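Local coordinates for protein uronate isomerase (Caulobacter crescentus, PDB 2Q01) that interconverts uronic acids with their keto forms, isomerising D-glucuronate to D-fructuronate and D-galacturonate to tagaturonate in sugar-acid metabolism, at residues L359-E364 against R369-L374; P310-N315 against S386-D391. All coordinates share one frame; numbering follows the deposited sequence.

Contact 1: residues L359-E364 against R369-L374; sequences LFTLDE and RELAPL
T361 OG1, on a side chain that packs against L371, is gripped by three groups. The backbone N of D363 donates to it over 3.2 Å with an N-H...O angle of 156°, closing an ST turn, and the hydroxyls of Y338 and T366 add bonds from outside. T361 CB meets L371 whatever chi1 is; the torsion, at -153°, sends OG1 to the turn, opposite the backbone N, and leaves CG2, between N and the carbonyl carbon, also touching L371 CD1. L371 CD1 sits 3.8 Å from T361 CB and nearly as close to CG2. The other branch of L371 serves L359, where L371 CD2 approaches L359 CD1 at 3.8 Å and also touches L359 CB. One leucine thus spans two residues of the 359-364 segment with its two methyls. With a valine here in place of T361, the D363 N-H and the hydroxyls of Y338 and T366 would probably lose their shared partner, leaving the turn freer to move. Farther out the link is by water: water 1 donates to D363 OD2 at 2.5 Å and accepts weakly from R369 NH2. R369 NH1 also forms a salt bridge with E370 OE2 at 2.8 Å, although its hydrogen bond is bent (131°) and weak. R369 NE pairs with D363 of the second subunit, and D363 OD1 with R369 of the third, so this pair of charges is exchanged around the assembly. The contact belongs to a beta-alpha-beta crossover: strand 357-359 leads into helix 366-375, which returns to the neighbouring parallel strand 381-383. L359 lies on I308 of strand 305-308 and on L381, while L371 covers L383, packing the helix onto the sheet.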
ATOM      1  N   LEU B 359      13.254  11.145  -9.002  1.00 36.15           N
ATOM      2  CA  LEU B 359      12.939   9.728  -8.801  1.00 31.00           C
ATOM      3  C   LEU B 359      11.495   9.392  -9.153  1.00 34.71           C
ATOM      4  O   LEU B 359      10.559  10.102  -8.768  1.00 28.99           O
ATOM      5  CB  LEU B 359      13.195   9.318  -7.355  1.00 30.66           C
ATOM      6  CG  LEU B 359      14.591   9.452  -6.758  1.00 39.43           C
ATOM      7  CD1 LEU B 359      14.495   9.209  -5.261  1.00 30.88           C
ATOM      8  CD2 LEU B 359      15.589   8.493  -7.412  1.00 30.01           C
ATOM      9  N   PHE B 360      11.335   8.291  -9.876  1.00 36.78           N
ATOM     10  CA  PHE B 360      10.034   7.784 -10.275  1.00 32.58           C
ATOM     11  C   PHE B 360       9.894   6.395  -9.693  1.00 38.36           C
ATOM     12  O   PHE B 360      10.882   5.804  -9.265  1.00 42.27           O
ATOM     13  CB  PHE B 360       9.947   7.703 -11.795  1.00 29.08           C
ATOM     14  CG  PHE B 360       9.741   9.025 -12.464  1.00 37.00           C
ATOM     15  CD1 PHE B 360      10.800   9.904 -12.646  1.00 36.72           C
ATOM     16  CD2 PHE B 360       8.485   9.388 -12.928  1.00 50.39           C
ATOM     17  CE1 PHE B 360      10.607  11.126 -13.262  1.00 19.89           C
ATOM     18  CE2 PHE B 360       8.291  10.604 -13.556  1.00 48.69           C
ATOM     19  CZ  PHE B 360       9.355  11.476 -13.721  1.00 40.75           C
ATOM     20  N   THR B 361       8.671   5.874  -9.675  1.00 35.01           N
ATOM     21  CA  THR B 361       8.433   4.520  -9.208  1.00 28.72           C
ATOM     22  C   THR B 361       7.256   3.854  -9.930  1.00 37.52           C
ATOM     23  O   THR B 361       6.373   4.525 -10.465  1.00 37.98           O
ATOM     24  CB  THR B 361       8.243   4.468  -7.667  1.00 37.26           C
ATOM     25  OG1 THR B 361       8.638   3.182  -7.176  1.00 46.75           O
ATOM     26  CG2 THR B 361       6.809   4.744  -7.261  1.00 28.31           C
ATOM     27  N   LEU B 362       7.287   2.527  -9.956  1.00 34.89           N
ATOM     28  CA  LEU B 362       6.183   1.700 -10.416  1.00 31.58           C
ATOM     29  C   LEU B 362       5.595   0.985  -9.202  1.00 36.58           C
ATOM     30  O   LEU B 362       4.586   0.285  -9.290  1.00 29.93           O
ATOM     31  CB  LEU B 362       6.695   0.688 -11.437  1.00 34.66           C
ATOM     32  CG  LEU B 362       6.280   0.767 -12.909  1.00 34.43           C
ATOM     33  CD1 LEU B 362       5.681   2.096 -13.277  1.00 30.22           C
ATOM     34  CD2 LEU B 362       7.443   0.399 -13.836  1.00 30.82           C
ATOM     35  N   ASP B 363       6.245   1.196  -8.063  1.00 36.01           N
ATOM     36  CA  ASP B 363       5.871   0.587  -6.805  1.00 38.17           C
ATOM     37  C   ASP B 363       5.341   1.667  -5.854  1.00 45.04           C
ATOM     38  O   ASP B 363       6.122   2.313  -5.141  1.00 46.15           O
ATOM     39  CB  ASP B 363       7.098  -0.116  -6.210  1.00 40.08           C
ATOM     40  CG  ASP B 363       6.753  -1.052  -5.072  1.00 41.20           C
ATOM     41  OD1 ASP B 363       5.554  -1.298  -4.815  1.00 57.17           O
ATOM     42  OD2 ASP B 363       7.697  -1.550  -4.426  1.00 44.91           O
ATOM     43  N   GLU B 364       4.015   1.832  -5.840  1.00 38.03           N
ATOM     44  CA  GLU B 364       3.311   2.848  -5.033  1.00 34.76           C
ATOM     45  C   GLU B 364       3.568   2.768  -3.534  1.00 36.69           C
ATOM     46  O   GLU B 364       3.363   3.747  -2.806  1.00 48.61           O
ATOM     47  CB  GLU B 364       1.800   2.754  -5.244  1.00 32.61           C
ATOM     48  CG  GLU B 364       1.306   3.255  -6.578  1.00 47.79           C
ATOM     49  CD  GLU B 364      -0.211   3.281  -6.651  1.00 67.00           C
ATOM     50  OE1 GLU B 364      -0.782   4.390  -6.733  1.00 70.85           O
ATOM     51  OE2 GLU B 364      -0.832   2.195  -6.610  1.00 58.16           O
ATOM     52  N   ARG B 369       6.856   5.386   2.253  1.00 40.37           N
ATOM     53  CA  ARG B 369       7.892   4.645   2.953  1.00 32.96           C
ATOM     54  C   ARG B 369       9.288   5.161   2.652  1.00 33.79           C
ATOM     55  O   ARG B 369      10.047   5.447   3.562  1.00 42.58           O
ATOM     56  CB  ARG B 369       7.817   3.152   2.640  1.00 29.76           C
ATOM     57  CG  ARG B 369       8.449   2.287   3.729  1.00 35.91           C
ATOM     58  CD  ARG B 369       9.032   0.990   3.192  1.00 30.42           C
ATOM     59  NE  ARG B 369       8.056   0.186   2.463  1.00 26.99           N
ATOM     60  CZ  ARG B 369       8.187  -0.194   1.193  1.00 47.28           C
ATOM     61  NH1 ARG B 369       9.266   0.146   0.501  1.00 44.15           N
ATOM     62  NH2 ARG B 369       7.239  -0.922   0.615  1.00 52.86           N
ATOM     63  N   GLU B 370       9.624   5.278   1.375  1.00 38.28           N
ATOM     64  CA  GLU B 370      11.007   5.510   0.990  1.00 36.18           C
ATOM     65  C   GLU B 370      11.222   6.825   0.265  1.00 36.27           C
ATOM     66  O   GLU B 370      12.093   7.598   0.646  1.00 43.46           O
ATOM     67  CB  GLU B 370      11.523   4.345   0.137  1.00 41.88           C
ATOM     68  CG  GLU B 370      11.296   2.971   0.764  1.00 49.76           C
ATOM     69  CD  GLU B 370      12.053   1.856   0.077  1.00 44.19           C
ATOM     70  OE1 GLU B 370      12.660   2.100  -0.987  1.00 52.48           O
ATOM     71  OE2 GLU B 370      12.043   0.728   0.612  1.00 47.50           O
ATOM     72  N   LEU B 371      10.423   7.069  -0.772  1.00 38.53           N
ATOM     73  CA  LEU B 371      10.620   8.198  -1.684  1.00 32.71           C
ATOM     74  C   LEU B 371      10.446   9.570  -1.051  1.00 37.08           C
ATOM     75  O   LEU B 371      11.321  10.424  -1.188  1.00 40.64           O
ATOM     76  CB  LEU B 371       9.706   8.073  -2.903  1.00 34.30           C
ATOM     77  CG  LEU B 371       9.997   6.999  -3.955  1.00 38.49           C
ATOM     78  CD1 LEU B 371       8.961   7.105  -5.063  1.00 40.97           C
ATOM     79  CD2 LEU B 371      11.392   7.150  -4.530  1.00 41.78           C
ATOM     80  N   ALA B 372       9.325   9.783  -0.364  1.00 30.00           N
ATOM     81  CA  ALA B 372       9.085  11.058   0.304  1.00 25.75           C
ATOM     82  C   ALA B 372      10.060  11.358   1.459  1.00 34.23           C
ATOM     83  O   ALA B 372      10.568  12.481   1.524  1.00 32.30           O
ATOM     84  CB  ALA B 372       7.616  11.211   0.740  1.00 31.46           C
ATOM     85  N   PRO B 373      10.319  10.376   2.368  1.00 33.12           N
ATOM     86  CA  PRO B 373      11.405  10.553   3.353  1.00 28.90           C
ATOM     87  C   PRO B 373      12.780  10.902   2.772  1.00 33.09           C
ATOM     88  O   PRO B 373      13.491  11.722   3.348  1.00 36.68           O
ATOM     89  CB  PRO B 373      11.452   9.200   4.056  1.00 20.03           C
ATOM     90  CG  PRO B 373      10.030   8.731   4.000  1.00 26.38           C
ATOM     91  CD  PRO B 373       9.610   9.099   2.609  1.00 31.59           C
ATOM     92  N   LEU B 374      13.139  10.284   1.649  1.00 34.57           N
ATOM     93  CA  LEU B 374      14.395  10.576   0.966  1.00 32.00           C
ATOM     94  C   LEU B 374      14.376  11.962   0.333  1.00 23.93           C
ATOM     95  O   LEU B 374      15.322  12.739   0.487  1.00 38.77           O
ATOM     96  CB  LEU B 374      14.708   9.506  -0.100  1.00 22.35           C
ATOM     97  CG  LEU B 374      15.313   8.166   0.334  1.00 24.11           C
ATOM     98  CD1 LEU B 374      15.309   7.191  -0.840  1.00 31.61           C
ATOM     99  CD2 LEU B 374      16.722   8.315   0.889  1.00 21.60           C
TER
HETATM  100  O   HOH W   1       8.643  -2.045  -2.170  1.00 55.08           O

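Contact 2: residues P310-N315 against S386-D391; sequences PGSHRN and SWWFHD
Van der Waals packing joins P310, S312 and R314 to the indoles of W387 and W388, between the segments that follow strands 305-308 and 381-383. Both emerge at the C-terminal end of the parallel strands, the end that bears the active site in TIM-barrel enzymes. The geometry supports this reading. P310 O lies in the plane of the W387 ring, at its edge, 3.6 Å from CZ3. W388 meets two side chains: its CZ3 stands 3.7 Å from S312 OG, and its CH2 is likewise 3.7 Å from R314 NH1. R314 reaches there by an extended chain from CG to NE, and S312 CB lies over the centre of its guanidinium, 4.2 Å above the plane. The indoles also overlap, W388 CE3 lying 3.3 Å above the W387 plane, toward the rim of that ring, and F389 CE1 lies over a face of W388, toward its rim. Their backbone is a turn closed by H390 N to W387 O at 3.1 Å; W388 and F389 at its corners have angles close to type II′. S386 OG adds a bond to H390 O, 2.9 Å long, with the hydroxyl 47° out of the carbonyl plane. H309 meets W387 edge-to-face outside these segments. Although the planes are only 26° apart, R314 NH1 stands at the edge of W388 and not over its face, so this is not a cation-pi stack. P310 O beside the mildly positive C-H rim of W387 may gain a little electrostatically, whereas S312 OG is buried with no partner in the model, so the contact rests on fit of shape more than on directed bonds.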
ATOM      1  N   PRO B 310      13.046   3.345 -12.457  1.00 38.86           N
ATOM      2  CA  PRO B 310      13.372   1.938 -12.284  1.00 41.92           C
ATOM      3  C   PRO B 310      12.170   1.010 -12.052  1.00 42.25           C
ATOM      4  O   PRO B 310      11.058   1.474 -11.775  1.00 45.69           O
ATOM      5  CB  PRO B 310      14.249   1.957 -11.033  1.00 30.29           C
ATOM      6  CG  PRO B 310      13.708   3.122 -10.221  1.00 30.71           C
ATOM      7  CD  PRO B 310      12.938   4.027 -11.154  1.00 41.27           C
ATOM      8  N   GLY B 311      12.413  -0.294 -12.179  1.00 32.96           N
ATOM      9  CA  GLY B 311      11.520  -1.303 -11.623  1.00 40.95           C
ATOM     10  C   GLY B 311      10.555  -1.961 -12.580  1.00 45.38           C
ATOM     11  O   GLY B 311       9.530  -2.502 -12.156  1.00 49.50           O
ATOM     12  N   SER B 312      10.876  -1.925 -13.867  1.00 41.31           N
ATOM     13  CA  SER B 312      10.047  -2.582 -14.863  1.00 42.12           C
ATOM     14  C   SER B 312      10.653  -3.914 -15.314  1.00 45.13           C
ATOM     15  O   SER B 312      11.799  -3.965 -15.760  1.00 51.42           O
ATOM     16  CB  SER B 312       9.821  -1.654 -16.055  1.00 42.70           C
ATOM     17  OG  SER B 312       8.932  -2.238 -16.984  1.00 38.45           O
ATOM     18  N   HIS B 313       9.875  -4.984 -15.164  1.00 46.22           N
ATOM     19  CA  HIS B 313      10.194  -6.291 -15.728  1.00 36.29           C
ATOM     20  C   HIS B 313       9.791  -6.260 -17.190  1.00 37.79           C
ATOM     21  O   HIS B 313       8.653  -6.588 -17.530  1.00 38.74           O
ATOM     22  CB  HIS B 313       9.398  -7.380 -15.017  1.00 31.35           C
ATOM     23  CG  HIS B 313       9.900  -8.766 -15.265  1.00 34.68           C
ATOM     24  ND1 HIS B 313       9.872  -9.359 -16.508  1.00 33.95           N
ATOM     25  CD2 HIS B 313      10.417  -9.688 -14.420  1.00 43.48           C
ATOM     26  CE1 HIS B 313      10.371 -10.577 -16.424  1.00 29.86           C
ATOM     27  NE2 HIS B 313      10.704 -10.805 -15.166  1.00 42.81           N
ATOM     28  N   ARG B 314      10.722  -5.869 -18.049  1.00 34.08           N
ATOM     29  CA  ARG B 314      10.425  -5.709 -19.463  1.00 37.20           C
ATOM     30  C   ARG B 314      10.344  -7.048 -20.168  1.00 38.67           C
ATOM     31  O   ARG B 314      11.042  -7.993 -19.793  1.00 46.15           O
ATOM     32  CB  ARG B 314      11.442  -4.779 -20.136  1.00 37.64           C
ATOM     33  CG  ARG B 314      11.457  -3.390 -19.514  1.00 52.26           C
ATOM     34  CD  ARG B 314      12.198  -2.365 -20.348  1.00 67.11           C
ATOM     35  NE  ARG B 314      12.373  -1.112 -19.609  1.00 84.52           N
ATOM     36  CZ  ARG B 314      11.479  -0.125 -19.558  1.00 84.70           C
ATOM     37  NH1 ARG B 314      10.325  -0.222 -20.209  1.00 83.20           N
ATOM     38  NH2 ARG B 314      11.741   0.967 -18.850  1.00 73.61           N
ATOM     39  N   ASN B 315       9.458  -7.114 -21.164  1.00 36.28           N
ATOM     40  CA  ASN B 315       9.294  -8.265 -22.049  1.00 35.26           C
ATOM     41  C   ASN B 315       8.950  -9.544 -21.301  1.00 38.77           C
ATOM     42  O   ASN B 315       9.553 -10.595 -21.525  1.00 43.74           O
ATOM     43  CB  ASN B 315      10.529  -8.439 -22.951  1.00 42.59           C
ATOM     44  CG  ASN B 315      10.918  -7.155 -23.661  1.00 46.67           C
ATOM     45  OD1 ASN B 315      10.075  -6.477 -24.253  1.00 53.40           O
ATOM     46  ND2 ASN B 315      12.196  -6.808 -23.598  1.00 47.36           N
ATOM     47  N   SER B 386       3.256  10.199 -10.544  1.00 37.97           N
ATOM     48  CA  SER B 386       2.889   8.803 -10.694  1.00 38.65           C
ATOM     49  C   SER B 386       2.998   8.395 -12.163  1.00 42.35           C
ATOM     50  O   SER B 386       2.581   9.129 -13.060  1.00 48.69           O
ATOM     51  CB  SER B 386       1.497   8.542 -10.131  1.00 33.54           C
ATOM     52  OG  SER B 386       0.565   9.476 -10.638  1.00 43.21           O
ATOM     53  N   TRP B 387       3.589   7.227 -12.390  1.00 41.74           N
ATOM     54  CA  TRP B 387       4.075   6.855 -13.706  1.00 42.55           C
ATOM     55  C   TRP B 387       3.368   5.597 -14.237  1.00 42.48           C
ATOM     56  O   TRP B 387       3.004   4.704 -13.465  1.00 47.14           O
ATOM     57  CB  TRP B 387       5.613   6.723 -13.630  1.00 40.50           C
ATOM     58  CG  TRP B 387       6.325   6.063 -14.788  1.00 41.98           C
ATOM     59  CD1 TRP B 387       6.111   6.269 -16.121  1.00 40.46           C
ATOM     60  CD2 TRP B 387       7.403   5.120 -14.698  1.00 42.94           C
ATOM     61  NE1 TRP B 387       6.958   5.486 -16.864  1.00 49.92           N
ATOM     62  CE2 TRP B 387       7.768   4.775 -16.017  1.00 51.39           C
ATOM     63  CE3 TRP B 387       8.095   4.531 -13.629  1.00 57.99           C
ATOM     64  CZ2 TRP B 387       8.793   3.862 -16.299  1.00 40.92           C
ATOM     65  CZ3 TRP B 387       9.109   3.616 -13.909  1.00 50.15           C
ATOM     66  CH2 TRP B 387       9.441   3.288 -15.234  1.00 55.06           C
ATOM     67  N   TRP B 388       3.133   5.587 -15.550  1.00 44.02           N
ATOM     68  CA  TRP B 388       2.669   4.416 -16.308  1.00 48.36           C
ATOM     69  C   TRP B 388       1.255   3.972 -15.944  1.00 48.59           C
ATOM     70  O   TRP B 388       0.273   4.576 -16.377  1.00 64.54           O
ATOM     71  CB  TRP B 388       3.652   3.254 -16.150  1.00 49.09           C
ATOM     72  CG  TRP B 388       3.736   2.303 -17.298  1.00 55.35           C
ATOM     73  CD1 TRP B 388       2.715   1.861 -18.094  1.00 55.14           C
ATOM     74  CD2 TRP B 388       4.916   1.638 -17.753  1.00 59.61           C
ATOM     75  NE1 TRP B 388       3.194   0.978 -19.030  1.00 56.75           N
ATOM     76  CE2 TRP B 388       4.542   0.820 -18.840  1.00 58.56           C
ATOM     77  CE3 TRP B 388       6.257   1.658 -17.348  1.00 42.20           C
ATOM     78  CZ2 TRP B 388       5.464   0.030 -19.532  1.00 56.40           C
ATOM     79  CZ3 TRP B 388       7.171   0.874 -18.035  1.00 52.07           C
ATOM     80  CH2 TRP B 388       6.770   0.071 -19.116  1.00 49.49           C
ATOM     81  N   PHE B 389       1.169   2.908 -15.152  1.00 47.36           N
ATOM     82  CA  PHE B 389      -0.104   2.343 -14.716  1.00 47.35           C
ATOM     83  C   PHE B 389      -0.759   3.219 -13.653  1.00 48.88           C
ATOM     84  O   PHE B 389      -1.977   3.168 -13.458  1.00 45.96           O
ATOM     85  CB  PHE B 389       0.105   0.928 -14.160  1.00 43.58           C
ATOM     86  CG  PHE B 389       0.736  -0.022 -15.138  1.00 51.84           C
ATOM     87  CD1 PHE B 389       2.101  -0.298 -15.087  1.00 38.64           C
ATOM     88  CD2 PHE B 389      -0.033  -0.637 -16.119  1.00 45.08           C
ATOM     89  CE1 PHE B 389       2.680  -1.168 -15.998  1.00 37.33           C
ATOM     90  CE2 PHE B 389       0.539  -1.514 -17.032  1.00 43.45           C
ATOM     91  CZ  PHE B 389       1.895  -1.784 -16.970  1.00 39.70           C
ATOM     92  N   HIS B 390       0.065   4.012 -12.967  1.00 46.17           N
ATOM     93  CA  HIS B 390      -0.392   4.888 -11.894  1.00 45.14           C
ATOM     94  C   HIS B 390      -0.603   6.320 -12.382  1.00 45.34           C
ATOM     95  O   HIS B 390      -0.963   7.203 -11.613  1.00 52.91           O
ATOM     96  CB  HIS B 390       0.588   4.840 -10.725  1.00 45.06           C
ATOM     97  CG  HIS B 390       1.066   3.459 -10.397  1.00 49.64           C
ATOM     98  ND1 HIS B 390       0.222   2.464  -9.953  1.00 53.74           N
ATOM     99  CD2 HIS B 390       2.301   2.907 -10.450  1.00 48.97           C
ATOM    100  CE1 HIS B 390       0.916   1.360  -9.748  1.00 39.49           C
ATOM    101  NE2 HIS B 390       2.180   1.602 -10.040  1.00 44.54           N
ATOM    102  N   ASP B 391      -0.379   6.531 -13.673  1.00 50.73           N
ATOM    103  CA  ASP B 391      -0.724   7.775 -14.348  1.00 59.55           C
ATOM    104  C   ASP B 391      -2.232   7.725 -14.662  1.00 55.65           C
ATOM    105  O   ASP B 391      -2.657   7.335 -15.759  1.00 55.04           O
ATOM    106  CB  ASP B 391       0.156   7.921 -15.600  1.00 61.46           C
ATOM    107  CG  ASP B 391      -0.263   9.065 -16.506  1.00 77.81           C
ATOM    108  OD1 ASP B 391      -0.711  10.122 -16.011  1.00 79.16           O
ATOM    109  OD2 ASP B 391      -0.133   8.893 -17.736  1.00 93.37           O
TER

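In the fold
Both contacts are buried, but contact 2 is the more central, about 10 Å from the centre of the chain to its own against about 17 Å for contact 1, even though R314 and W388 keep some exposure. Along the chain, contact 1 is nested within the loop that contact 2 closes. Contact 1 seats a helix on its strand with aliphatic methyls; contact 2 sets polar atoms against indole rings between two post-strand segments. They meet directly: L362 O and H390 NE2 are 2.8 Å apart, a probable hydrogen bond, and L362 CD1 packs on W387 CE3 at 3.4 Å. Both also touch the third subunit, contact 1 there through a salt bridge.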